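Local coordinates for protein aldolase (Klebsiella pneumoniae, PDB 6VOQ) that belongs to the class II aldolase and adducin family, binds a zinc ion and forms a four-chain assembly, at residues T77-V82 / K90-L95; R116-Y121 / A184-T189; L57-V60 / W66-G69; V123-D128 / A173-E178. All blocks are in the same frame, centred on the assembly; numbering follows the deposited sequence.

Contact 1 (T77-V82 / K90-L95). With ZN (zinc ion), chain B.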
loop_
_atom_site.group_PDB
_atom_site.type_symbol
_atom_site.label_atom_id
_atom_site.label_comp_id
_atom_site.label_asym_id
_atom_site.label_seq_id
_atom_site.Cartn_x
_atom_site.Cartn_y
_atom_site.Cartn_z
ATOM N N THR A 77 -16.714 25.526 1.182
ATOM C CA THR A 77 -17.938 26.064 0.597
ATOM C C THR A 77 -18.992 24.978 0.400
ATOM O O THR A 77 -20.158 25.161 0.773
ATOM C CB THR A 77 -17.627 26.750 -0.734
ATOM O OG1 THR A 77 -16.738 27.850 -0.505
ATOM C CG2 THR A 77 -18.905 27.290 -1.352
ATOM N N PHE A 78 -18.616 23.838 -0.186
ATOM C CA PHE A 78 -19.640 22.820 -0.390
ATOM C C PHE A 78 -19.781 21.878 0.800
ATOM O O PHE A 78 -20.761 21.137 0.865
ATOM C CB PHE A 78 -19.413 22.031 -1.702
ATOM C CG PHE A 78 -18.138 21.211 -1.770
ATOM C CD1 PHE A 78 -17.957 20.084 -0.986
ATOM C CD2 PHE A 78 -17.167 21.519 -2.699
ATOM C CE1 PHE A 78 -16.800 19.334 -1.080
ATOM C CE2 PHE A 78 -16.007 20.765 -2.810
ATOM C CZ PHE A 78 -15.823 19.677 -2.003
ATOM N N HIS A 79 -18.841 21.896 1.747
ATOM C CA HIS A 79 -19.117 21.316 3.056
ATOM C C HIS A 79 -20.332 21.981 3.688
ATOM O O HIS A 79 -21.256 21.304 4.152
ATOM C CB HIS A 79 -17.913 21.491 3.972
ATOM C CG HIS A 79 -16.802 20.531 3.718
ATOM N ND1 HIS A 79 -16.293 19.711 4.701
ATOM C CD2 HIS A 79 -16.079 20.281 2.601
ATOM C CE1 HIS A 79 -15.310 18.987 4.199
ATOM N NE2 HIS A 79 -15.162 19.311 2.926
ATOM N N ARG A 80 -20.331 23.318 3.730
ATOM C CA ARG A 80 -21.412 24.061 4.369
ATOM C C ARG A 80 -22.756 23.758 3.734
ATOM O O ARG A 80 -23.755 23.623 4.446
ATOM C CB ARG A 80 -21.135 25.565 4.300
ATOM C CG ARG A 80 -19.860 25.975 5.016
ATOM C CD ARG A 80 -19.741 27.478 5.148
ATOM N NE ARG A 80 -19.208 28.095 3.942
ATOM C CZ ARG A 80 -19.913 28.861 3.116
ATOM N NH1 ARG A 80 -21.195 29.110 3.360
ATOM N NH2 ARG A 80 -19.328 29.385 2.048
ATOM N N ALA A 81 -22.800 23.649 2.403
ATOM C CA ALA A 81 -24.048 23.322 1.724
ATOM C C ALA A 81 -24.683 22.061 2.293
ATOM O O ALA A 81 -25.904 22.012 2.476
ATOM C CB ALA A 81 -23.809 23.170 0.221
ATOM N N VAL A 82 -23.871 21.053 2.619
ATOM C CA VAL A 82 -24.407 19.827 3.207
ATOM C C VAL A 82 -24.978 20.099 4.596
ATOM O O VAL A 82 -26.109 19.710 4.904
ATOM C CB VAL A 82 -23.326 18.736 3.251
ATOM C CG1 VAL A 82 -23.877 17.476 3.925
ATOM C CG2 VAL A 82 -22.818 18.444 1.855
ATOM N N LYS A 90 -22.868 15.985 11.231
ATOM C CA LYS A 90 -22.022 16.657 12.202
ATOM C C LYS A 90 -20.565 16.737 11.775
ATOM O O LYS A 90 -19.772 17.396 12.461
ATOM C CB LYS A 90 -22.107 15.948 13.563
ATOM C CG LYS A 90 -23.521 15.730 14.073
ATOM C CD LYS A 90 -24.238 17.051 14.306
ATOM C CE LYS A 90 -25.630 16.827 14.889
ATOM N NZ LYS A 90 -26.347 18.102 15.204
ATOM N N ALA A 91 -20.198 16.089 10.674
ATOM C CA ALA A 91 -18.823 16.026 10.216
ATOM C C ALA A 91 -18.826 15.534 8.784
ATOM O O ALA A 91 -19.660 14.711 8.395
ATOM C CB ALA A 91 -17.956 15.113 11.089
ATOM N N ILE A 92 -17.878 16.056 8.009
ATOM C CA ILE A 92 -17.746 15.755 6.594
ATOM C C ILE A 92 -16.292 15.434 6.313
ATOM O O ILE A 92 -15.392 16.166 6.742
ATOM C CB ILE A 92 -18.213 16.920 5.702
ATOM C CG1 ILE A 92 -19.719 17.107 5.792
ATOM C CG2 ILE A 92 -17.822 16.670 4.255
ATOM C CD1 ILE A 92 -20.212 18.191 4.846
ATOM N N VAL A 93 -16.067 14.339 5.595
ATOM C CA VAL A 93 -14.750 13.948 5.122
ATOM C C VAL A 93 -14.782 14.053 3.609
ATOM O O VAL A 93 -15.625 13.432 2.953
ATOM C CB VAL A 93 -14.386 12.529 5.583
ATOM C CG1 VAL A 93 -13.215 11.958 4.768
ATOM C CG2 VAL A 93 -14.056 12.541 7.058
ATOM N N HIS A 94 -13.908 14.877 3.056
ATOM C CA HIS A 94 -13.742 14.958 1.616
ATOM C C HIS A 94 -12.328 14.525 1.267
ATOM O O HIS A 94 -11.358 15.087 1.783
ATOM C CB HIS A 94 -14.003 16.359 1.089
ATOM C CG HIS A 94 -13.616 16.519 -0.346
ATOM N ND1 HIS A 94 -14.144 15.730 -1.347
ATOM C CD2 HIS A 94 -12.729 17.346 -0.945
ATOM C CE1 HIS A 94 -13.615 16.082 -2.505
ATOM N NE2 HIS A 94 -12.753 17.059 -2.289
ATOM N N LEU A 95 -12.217 13.527 0.405
ATOM C CA LEU A 95 -10.930 13.011 -0.026
ATOM C C LEU A 95 -10.957 12.802 -1.528
ATOM O O LEU A 95 -12.020 12.716 -2.143
ATOM C CB LEU A 95 -10.597 11.680 0.650
ATOM C CG LEU A 95 -10.446 11.663 2.154
ATOM C CD1 LEU A 95 -10.419 10.220 2.572
ATOM C CD2 LEU A 95 -9.169 12.377 2.553
HETATM ZN ZN ZN B . -11.510 17.998 -3.805
#

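Contact 2 (R116-Y121 / A184-T189)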
loop_
_atom_site.group_PDB
_atom_site.type_symbol
_atom_site.label_atom_id
_atom_site.label_comp_id
_atom_site.label_asym_id
_atom_site.label_seq_id
_atom_site.Cartn_x
_atom_site.Cartn_y
_atom_site.Cartn_z
ATOM N N ARG A 116 -23.486 -0.360 -6.851
ATOM C CA ARG A 116 -24.351 -1.528 -6.844
ATOM C C ARG A 116 -23.876 -2.514 -5.782
ATOM O O ARG A 116 -22.802 -3.108 -5.926
ATOM C CB ARG A 116 -24.345 -2.178 -8.221
ATOM C CG ARG A 116 -25.371 -3.268 -8.418
ATOM C CD ARG A 116 -25.325 -3.655 -9.872
ATOM N NE ARG A 116 -25.976 -4.918 -10.176
ATOM C CZ ARG A 116 -25.719 -5.620 -11.272
ATOM N NH1 ARG A 116 -24.803 -5.182 -12.138
ATOM N NH2 ARG A 116 -26.363 -6.758 -11.493
ATOM N N PRO A 117 -24.658 -2.741 -4.726
ATOM C CA PRO A 117 -24.112 -3.398 -3.528
ATOM C C PRO A 117 -23.884 -4.898 -3.707
ATOM O O PRO A 117 -24.773 -5.643 -4.134
ATOM C CB PRO A 117 -25.171 -3.106 -2.454
ATOM C CG PRO A 117 -26.428 -2.891 -3.208
ATOM C CD PRO A 117 -26.035 -2.257 -4.518
ATOM N N PHE A 118 -22.663 -5.330 -3.366
ATOM C CA PHE A 118 -22.298 -6.734 -3.214
ATOM C C PHE A 118 -21.769 -7.038 -1.820
ATOM O O PHE A 118 -21.312 -8.155 -1.582
ATOM C CB PHE A 118 -21.234 -7.141 -4.245
ATOM C CG PHE A 118 -20.107 -6.159 -4.364
ATOM C CD1 PHE A 118 -19.054 -6.173 -3.456
ATOM C CD2 PHE A 118 -20.107 -5.205 -5.372
ATOM C CE1 PHE A 118 -18.014 -5.255 -3.554
ATOM C CE2 PHE A 118 -19.070 -4.289 -5.480
ATOM C CZ PHE A 118 -18.022 -4.308 -4.566
ATOM N N THR A 119 -21.767 -6.061 -0.919
ATOM C CA THR A 119 -21.459 -6.221 0.493
ATOM C C THR A 119 -22.460 -5.388 1.258
ATOM O O THR A 119 -22.946 -4.369 0.749
ATOM C CB THR A 119 -20.039 -5.761 0.837
ATOM O OG1 THR A 119 -19.800 -4.482 0.234
ATOM C CG2 THR A 119 -19.026 -6.761 0.332
ATOM N N PRO A 120 -22.824 -5.795 2.483
ATOM C CA PRO A 120 -23.930 -5.134 3.186
ATOM C C PRO A 120 -23.580 -3.800 3.827
ATOM O O PRO A 120 -24.495 -3.030 4.146
ATOM C CB PRO A 120 -24.311 -6.161 4.263
ATOM C CG PRO A 120 -23.042 -6.847 4.553
ATOM C CD PRO A 120 -22.296 -6.940 3.245
ATOM N N TYR A 121 -22.301 -3.486 4.005
ATOM C CA TYR A 121 -21.926 -2.460 4.973
ATOM C C TYR A 121 -22.163 -1.044 4.464
ATOM O O TYR A 121 -22.563 -0.176 5.247
ATOM C CB TYR A 121 -20.473 -2.691 5.391
ATOM C CG TYR A 121 -20.309 -4.111 5.875
ATOM C CD1 TYR A 121 -20.878 -4.511 7.083
ATOM C CD2 TYR A 121 -19.651 -5.068 5.102
ATOM C CE1 TYR A 121 -20.773 -5.808 7.527
ATOM C CE2 TYR A 121 -19.539 -6.380 5.545
ATOM C CZ TYR A 121 -20.104 -6.741 6.761
ATOM O OH TYR A 121 -20.008 -8.032 7.228
ATOM N N ALA A 184 -15.536 0.798 -3.273
ATOM C CA ALA A 184 -15.108 1.215 -4.601
ATOM C C ALA A 184 -13.895 0.418 -5.054
ATOM O O ALA A 184 -13.821 -0.018 -6.205
ATOM C CB ALA A 184 -14.805 2.715 -4.606
ATOM N N ARG A 185 -12.951 0.184 -4.147
ATOM C CA ARG A 185 -11.784 -0.608 -4.500
ATOM C C ARG A 185 -12.185 -2.026 -4.905
ATOM O O ARG A 185 -11.610 -2.606 -5.834
ATOM C CB ARG A 185 -10.806 -0.618 -3.323
ATOM C CG ARG A 185 -9.505 -1.341 -3.616
ATOM C CD ARG A 185 -8.662 -1.433 -2.383
ATOM N NE ARG A 185 -7.425 -2.154 -2.619
ATOM C CZ ARG A 185 -6.703 -2.696 -1.644
ATOM N NH1 ARG A 185 -7.112 -2.595 -0.392
ATOM N NH2 ARG A 185 -5.583 -3.342 -1.919
ATOM N N LEU A 186 -13.174 -2.595 -4.222
ATOM C CA LEU A 186 -13.618 -3.934 -4.567
ATOM C C LEU A 186 -14.193 -3.978 -5.971
ATOM O O LEU A 186 -14.016 -4.976 -6.678
ATOM C CB LEU A 186 -14.653 -4.419 -3.561
ATOM C CG LEU A 186 -14.055 -4.869 -2.244
ATOM C CD1 LEU A 186 -15.140 -4.907 -1.183
ATOM C CD2 LEU A 186 -13.417 -6.226 -2.441
ATOM N N ILE A 187 -14.879 -2.910 -6.388
ATOM C CA ILE A 187 -15.395 -2.843 -7.749
ATOM C C ILE A 187 -14.262 -3.050 -8.748
ATOM O O ILE A 187 -14.329 -3.923 -9.620
ATOM C CB ILE A 187 -16.129 -1.509 -7.973
ATOM C CG1 ILE A 187 -17.408 -1.474 -7.140
ATOM C CG2 ILE A 187 -16.471 -1.309 -9.442
ATOM C CD1 ILE A 187 -18.111 -0.139 -7.128
ATOM N N PHE A 188 -13.176 -2.291 -8.603
ATOM C CA PHE A 188 -12.097 -2.401 -9.578
ATOM C C PHE A 188 -11.329 -3.697 -9.426
ATOM O O PHE A 188 -10.830 -4.232 -10.419
ATOM C CB PHE A 188 -11.178 -1.193 -9.478
ATOM C CG PHE A 188 -11.805 0.047 -10.019
ATOM C CD1 PHE A 188 -11.771 0.314 -11.377
ATOM C CD2 PHE A 188 -12.489 0.913 -9.179
ATOM C CE1 PHE A 188 -12.372 1.452 -11.881
ATOM C CE2 PHE A 188 -13.083 2.042 -9.669
ATOM C CZ PHE A 188 -13.025 2.321 -11.027
ATOM N N THR A 189 -11.266 -4.238 -8.211
ATOM C CA THR A 189 -10.640 -5.539 -8.007
ATOM C C THR A 189 -11.451 -6.652 -8.662
ATOM O O THR A 189 -10.898 -7.546 -9.312
ATOM C CB THR A 189 -10.489 -5.808 -6.510
ATOM O OG1 THR A 189 -9.567 -4.861 -5.947
ATOM C CG2 THR A 189 -9.986 -7.232 -6.262
#

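Contact 3 (L57-V60 / W66-G69)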
loop_
_atom_site.group_PDB
_atom_site.type_symbol
_atom_site.label_atom_id
_atom_site.label_comp_id
_atom_site.label_asym_id
_atom_site.label_seq_id
_atom_site.Cartn_x
_atom_site.Cartn_y
_atom_site.Cartn_z
ATOM N N LEU A 57 -6.440 25.332 12.924
ATOM C CA LEU A 57 -7.573 24.860 12.145
ATOM C C LEU A 57 -8.608 25.971 12.024
ATOM O O LEU A 57 -8.841 26.733 12.965
ATOM C CB LEU A 57 -8.183 23.618 12.790
ATOM C CG LEU A 57 -7.287 22.383 12.887
ATOM C CD1 LEU A 57 -7.874 21.424 13.897
ATOM C CD2 LEU A 57 -7.119 21.695 11.531
ATOM N N SER A 58 -9.206 26.078 10.846
ATOM C CA SER A 58 -10.138 27.158 10.580
ATOM C C SER A 58 -11.435 26.959 11.344
ATOM O O SER A 58 -11.879 25.833 11.584
ATOM C CB SER A 58 -10.446 27.234 9.091
ATOM O OG SER A 58 -9.297 26.903 8.337
ATOM N N VAL A 59 -12.053 28.077 11.712
ATOM C CA VAL A 59 -13.415 28.089 12.221
ATOM C C VAL A 59 -14.206 29.088 11.388
ATOM O O VAL A 59 -13.810 30.253 11.262
ATOM C CB VAL A 59 -13.480 28.446 13.713
ATOM C CG1 VAL A 59 -14.921 28.534 14.152
ATOM C CG2 VAL A 59 -12.735 27.422 14.535
ATOM N N VAL A 60 -15.320 28.634 10.827
ATOM C CA VAL A 60 -16.170 29.432 9.953
ATOM C C VAL A 60 -17.623 29.158 10.336
ATOM O O VAL A 60 -17.954 28.075 10.831
ATOM C CB VAL A 60 -15.878 29.093 8.466
ATOM C CG1 VAL A 60 -15.996 27.602 8.227
ATOM C CG2 VAL A 60 -16.782 29.855 7.527
ATOM N N TRP A 66 -15.598 33.809 8.188
ATOM C CA TRP A 66 -14.364 33.279 8.762
ATOM C C TRP A 66 -14.159 33.781 10.201
ATOM O O TRP A 66 -14.105 34.988 10.431
ATOM C CB TRP A 66 -13.207 33.699 7.846
ATOM C CG TRP A 66 -11.885 33.255 8.241
ATOM C CD1 TRP A 66 -11.585 32.136 8.949
ATOM C CD2 TRP A 66 -10.639 33.887 7.918
ATOM N NE1 TRP A 66 -10.227 32.046 9.118
ATOM C CE2 TRP A 66 -9.621 33.097 8.479
ATOM C CE3 TRP A 66 -10.283 35.045 7.213
ATOM C CZ2 TRP A 66 -8.270 33.429 8.378
ATOM C CZ3 TRP A 66 -8.925 35.371 7.110
ATOM C CH2 TRP A 66 -7.942 34.562 7.690
ATOM N N ILE A 67 -14.031 32.854 11.165
ATOM C CA ILE A 67 -14.065 33.182 12.595
ATOM C C ILE A 67 -12.725 33.068 13.304
ATOM O O ILE A 67 -12.371 33.978 14.067
ATOM C CB ILE A 67 -15.091 32.322 13.345
ATOM C CG1 ILE A 67 -16.427 32.358 12.601
ATOM C CG2 ILE A 67 -15.317 32.875 14.782
ATOM C CD1 ILE A 67 -17.041 33.688 12.623
ATOM N N SER A 68 -11.987 31.965 13.124
ATOM C CA SER A 68 -10.676 31.871 13.745
ATOM C C SER A 68 -9.792 30.993 12.847
ATOM O O SER A 68 -10.271 30.346 11.905
ATOM C CB SER A 68 -10.814 31.426 15.192
ATOM O OG SER A 68 -11.456 30.205 15.341
ATOM N N GLY A 69 -8.478 31.015 13.096
ATOM C CA GLY A 69 -7.585 30.075 12.468
ATOM C C GLY A 69 -7.153 30.550 11.092
ATOM O O GLY A 69 -7.435 31.661 10.664
HETATM O O HOH W 1 -9.389 28.577 14.957
#

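Contact 4 (V123-D128 / A173-E178)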
loop_
_atom_site.group_PDB
_atom_site.type_symbol
_atom_site.label_atom_id
_atom_site.label_comp_id
_atom_site.label_asym_id
_atom_site.label_seq_id
_atom_site.Cartn_x
_atom_site.Cartn_y
_atom_site.Cartn_z
ATOM N N VAL A 123 -24.602 -0.245 2.528
ATOM C CA VAL A 123 -26.050 -0.079 2.614
ATOM C C VAL A 123 -26.466 0.246 4.038
ATOM O O VAL A 123 -27.326 1.104 4.271
ATOM C CB VAL A 123 -26.763 -1.344 2.111
ATOM C CG1 VAL A 123 -28.250 -1.081 1.900
ATOM C CG2 VAL A 123 -26.097 -1.861 0.844
ATOM N N MET A 124 -25.868 -0.438 5.014
ATOM C CA MET A 124 -26.285 -0.256 6.395
ATOM C C MET A 124 -25.911 1.123 6.897
ATOM O O MET A 124 -26.721 1.798 7.542
ATOM C CB MET A 124 -25.658 -1.326 7.289
ATOM C CG MET A 124 -26.067 -2.739 6.925
ATOM S SD MET A 124 -25.165 -3.979 7.857
ATOM C CE MET A 124 -25.720 -3.593 9.510
ATOM N N ARG A 125 -24.691 1.562 6.601
ATOM C CA ARG A 125 -24.150 2.745 7.242
ATOM C C ARG A 125 -24.247 3.992 6.384
ATOM O O ARG A 125 -24.256 5.097 6.936
ATOM C CB ARG A 125 -22.691 2.503 7.641
ATOM C CG ARG A 125 -22.504 1.191 8.387
ATOM C CD ARG A 125 -21.044 0.778 8.472
ATOM N NE ARG A 125 -20.319 1.581 9.447
ATOM C CZ ARG A 125 -19.420 2.502 9.124
ATOM N NH1 ARG A 125 -19.143 2.733 7.849
ATOM N NH2 ARG A 125 -18.806 3.192 10.076
ATOM N N VAL A 126 -24.348 3.856 5.065
ATOM C CA VAL A 126 -24.310 5.040 4.218
ATOM C C VAL A 126 -25.605 5.145 3.431
ATOM O O VAL A 126 -26.279 6.182 3.462
ATOM C CB VAL A 126 -23.081 5.028 3.287
ATOM C CG1 VAL A 126 -22.987 6.329 2.540
ATOM C CG2 VAL A 126 -21.809 4.809 4.097
ATOM N N GLY A 127 -25.971 4.076 2.740
ATOM C CA GLY A 127 -27.092 4.100 1.823
ATOM C C GLY A 127 -26.638 4.375 0.404
ATOM O O GLY A 127 -25.478 4.179 0.046
ATOM N N ASP A 128 -27.576 4.859 -0.409
ATOM C CA ASP A 128 -27.263 5.158 -1.797
ATOM C C ASP A 128 -26.313 6.340 -1.891
ATOM O O ASP A 128 -26.301 7.229 -1.034
ATOM C CB ASP A 128 -28.530 5.465 -2.594
ATOM C CG ASP A 128 -29.391 4.238 -2.824
ATOM O OD1 ASP A 128 -29.061 3.162 -2.284
ATOM O OD2 ASP A 128 -30.416 4.356 -3.529
ATOM N N ALA A 173 -17.712 9.602 10.173
ATOM C CA ALA A 173 -17.589 9.985 8.771
ATOM C C ALA A 173 -16.332 9.383 8.154
ATOM O O ALA A 173 -16.341 8.966 6.990
ATOM C CB ALA A 173 -17.592 11.510 8.639
ATOM N N THR A 174 -15.247 9.303 8.927
ATOM C CA THR A 174 -14.034 8.670 8.423
ATOM C C THR A 174 -14.243 7.177 8.205
ATOM O O THR A 174 -13.780 6.617 7.205
ATOM C CB THR A 174 -12.889 8.907 9.394
ATOM O OG1 THR A 174 -12.756 10.315 9.615
ATOM C CG2 THR A 174 -11.608 8.350 8.831
ATOM N N ASN A 175 -14.939 6.516 9.132
ATOM C CA ASN A 175 -15.250 5.102 8.956
ATOM C C ASN A 175 -16.167 4.887 7.759
ATOM O O ASN A 175 -15.966 3.949 6.981
ATOM C CB ASN A 175 -15.888 4.535 10.228
ATOM C CG ASN A 175 -14.910 4.438 11.390
ATOM O OD1 ASN A 175 -13.696 4.571 11.216
ATOM N ND2 ASN A 175 -15.440 4.200 12.589
ATOM N N ASN A 176 -17.177 5.747 7.591
ATOM C CA ASN A 176 -18.008 5.685 6.388
ATOM C C ASN A 176 -17.178 5.858 5.126
ATOM O O ASN A 176 -17.384 5.144 4.140
ATOM C CB ASN A 176 -19.090 6.757 6.432
ATOM C CG ASN A 176 -20.078 6.522 7.530
ATOM O OD1 ASN A 176 -20.174 5.419 8.063
ATOM N ND2 ASN A 176 -20.832 7.554 7.874
ATOM N N THR A 177 -16.253 6.823 5.135
ATOM C CA THR A 177 -15.399 7.047 3.980
ATOM C C THR A 177 -14.529 5.836 3.703
ATOM O O THR A 177 -14.370 5.428 2.546
ATOM C CB THR A 177 -14.519 8.281 4.196
ATOM O OG1 THR A 177 -15.347 9.407 4.493
ATOM C CG2 THR A 177 -13.714 8.574 2.951
ATOM N N GLU A 178 -13.945 5.256 4.752
ATOM C CA GLU A 178 -13.091 4.097 4.552
ATOM C C GLU A 178 -13.896 2.916 4.038
ATOM O O GLU A 178 -13.418 2.162 3.188
ATOM C CB GLU A 178 -12.368 3.744 5.845
ATOM C CG GLU A 178 -11.236 4.676 6.152
ATOM C CD GLU A 178 -10.756 4.540 7.566
ATOM O OE1 GLU A 178 -11.602 4.523 8.472
ATOM O OE2 GLU A 178 -9.535 4.446 7.772
#

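Contact 1 (T77-V82 / K90-L95)
Phe78 and His79 of helix 76-83 lie against Ile92 and His94 of strand 91-94. This is a helix packed on the mixed sheet of the class II aldolase and adducin fold, next to its zinc site. The axes of the two short segments pass 9.3 Å apart at 140°, so the helix runs roughly against the strand. All the touching residues are buried.

The aromatic part is a T-shaped pair. Phe78 brings its CZ end to one face of His94, with ring centroids 5.3 Å apart and planes at 88°. CG of Phe78 sits between its own backbone N and carbonyl carbon (chi1 64°), and this carries the ring across to the imidazole.

The apolar part centres on Ile92. Its CG2 lies over one face of His79, 3.7 Å from the ring centroid and offset toward ND1 and CE1, a CH-pi contact. Its other branch reaches the helix: CD1 of Ile92 is 3.5 Å from Val82 CB and 3.4 Å from His79 O. CB of His94 comes obliquely to His79 NE2, at 3.7 Å.

The polar atoms are held from outside. His79 ND1 is hydrogen-bonded to Ser32 OG on the neighbouring strand 30-34, and NE2 more weakly to Asn30 OD1; together they would set the rotation of the ring. On the strand at the other side, 162-167, Pro163 O accepts from His94 ND1. That second-shell bond orients the imidazole, and its other nitrogen faces the metal. Glu75, His96 and His161 complete the site. His94 NE2 binds the zinc ion at 2.2 Å.

Contact 2 (R116-Y121 / A184-T189)
Phe118 meets Leu186 and Ile187 with the edge of its ring. CE1 of Phe118 lies 3.5 Å from Leu186 CB, and CZ of the ring is equally close to that carbon. Leu186 CD1 also touches CE1, at 3.7 Å, near the ring plane. Further round the rim, Phe118 CE2 is 3.7 Å from Ile187 CG1. The ring thus points edge-on between two consecutive side chains of the helix, an apolar contact throughout. The chi1 of Phe118 is 46°, which places CG between the backbone N and the carbonyl carbon and directs the ring at the helix.

In the next shell, Leu190 of the same helix and Ile195 and Tyr197 from the following loop also pack on Phe118. Farther along the loop, Pro120 CG stands over the centre of the Tyr121 ring.

The second subunit completes the surroundings. Its Asn160 ND2 is hydrogen-bonded to Phe118 O, and its Cys105 packs on the Phe118 side chain. The ring of Tyr121 stacks with His96 of that subunit, a residue of its metal site. The arrangement is a loop anchored on the long helix 170-190 at a subunit interface, consistent with class II aldolases, whose active sites lie between subunits.

Contact 3 (L57-V60 / W66-G69)
Val59 faces both Ile67 and Ser68, and this is the tight centre of the contact. Its carbonyl oxygen takes two backbone N-H groups. Ile67 N reaches Val59 O at 2.6 Å, and Ser68 N reaches the same oxygen at 3.1 Å. Both donors lie only modestly tilted from the carbonyl plane. The return bond runs from Val59 N to Ser68 O at 2.9 Å; here the donor stands 41° out of the carbonyl plane. Side chains close the same spot. Ser68 OG lies 3.1 Å from Val59 CB, and Val59 CG1 is 3.9 Å from Ile67 CB. Leu41 of strand 40-42 and Arg8 of helix 4-20 also pack on Val59.

The other side is looser. Trp66 and Ile67 are exposed, with Ser68 and Gly69 partly so. CG of Trp66 is anti to the backbone N (chi1 -179°), and the indole lies along its own strand toward Gly69. There NE1 makes weak hydrogen bonds to the carbonyl oxygens of Ser68, Gly69 and Asp70. The edge of the indole also approaches the sheet bonds, with CD1 of Trp66 3.7 Å from Val59 O. At the open end of the hairpin a water spans the strands. It donates to Leu57 O at 2.8 Å and is hydrogen-bonded to Ser68 OG at 2.7 Å. Leu57 O also accepts from Arg8 NH1.

Val59 and Ser68 form an antiparallel hydrogen-bonded pair, and Val60 and Trp66 a non-hydrogen-bonded one. Ile67, the extra residue between Trp66 and Ser68, faces Val59 together with Ser68: a classic beta bulge in the hairpin at the edge of the sheet.

Contact 4 (V123-D128 / A173-E178)
The contact joins the C-terminal end of the short helix 121-125 to the long helix 170-190, where Arg125 and Val126 meet Asn175 and Asn176. Arg125 carries most of it. The Arg125 side chain bends at chi3 (75°), which lays the guanidinium against the long helix. Asn176 OD1 lies over one face of that group, 2.9 Å from Arg125 NH1. The two planes are 71° apart. An oxygen above the face is poorly placed for the N-H groups, so this close pair is not a hydrogen bond. At the edge of the guanidinium, Arg125 NH2 comes within 3.2 Å of Asn175 CB. The Arg125 side chain is poorly ordered, so its exact placing carries less weight.

Beside it, Val126 CG2 is 4.1 Å from Asn176 CB, and the two side chains lie alongside, pointing opposite ways. The amide of Asn176 is held from the sheet: its ND2 is hydrogen-bonded to Thr166 O. On the other segment, Val126 O accepts from Asn154 ND2. Gly127 then leaves the helical path with a positive phi.

Ser27 of the second subunit packs on Arg125, and Gly26 of that subunit packs on Asn175. Elsewhere on helix 170-190, Ala173, Thr174 and Thr177 rest on Val93 of strand 91-94. Val165 of strand 162-167 touches Asn176 and Thr177, and Ile14 and Leu18 of helix 4-20 cover Thr174.

Contact 1 holds His94, one of the four zinc ligands; its centre is about 7 Å from the centre of the chain, the nearest of the four contacts. Contact 4 touches it across strand 91-94, where Val93 CG1 meets Thr177 OG1 at 3.3 Å. Contacts 2 and 4 share helix 170-190 and both border the second subunit; their centres are about 12 Å apart. The side chains of Arg125 and Leu186 are about 10 Å and 12 Å from a zinc ion of another subunit. Contact 3 is the far hairpin of the same sheet, its centre about 15 Å from that of contact 1. Contacts 2 and 3 lie on opposite sides of the chain's centre, with centres about 37 Å apart.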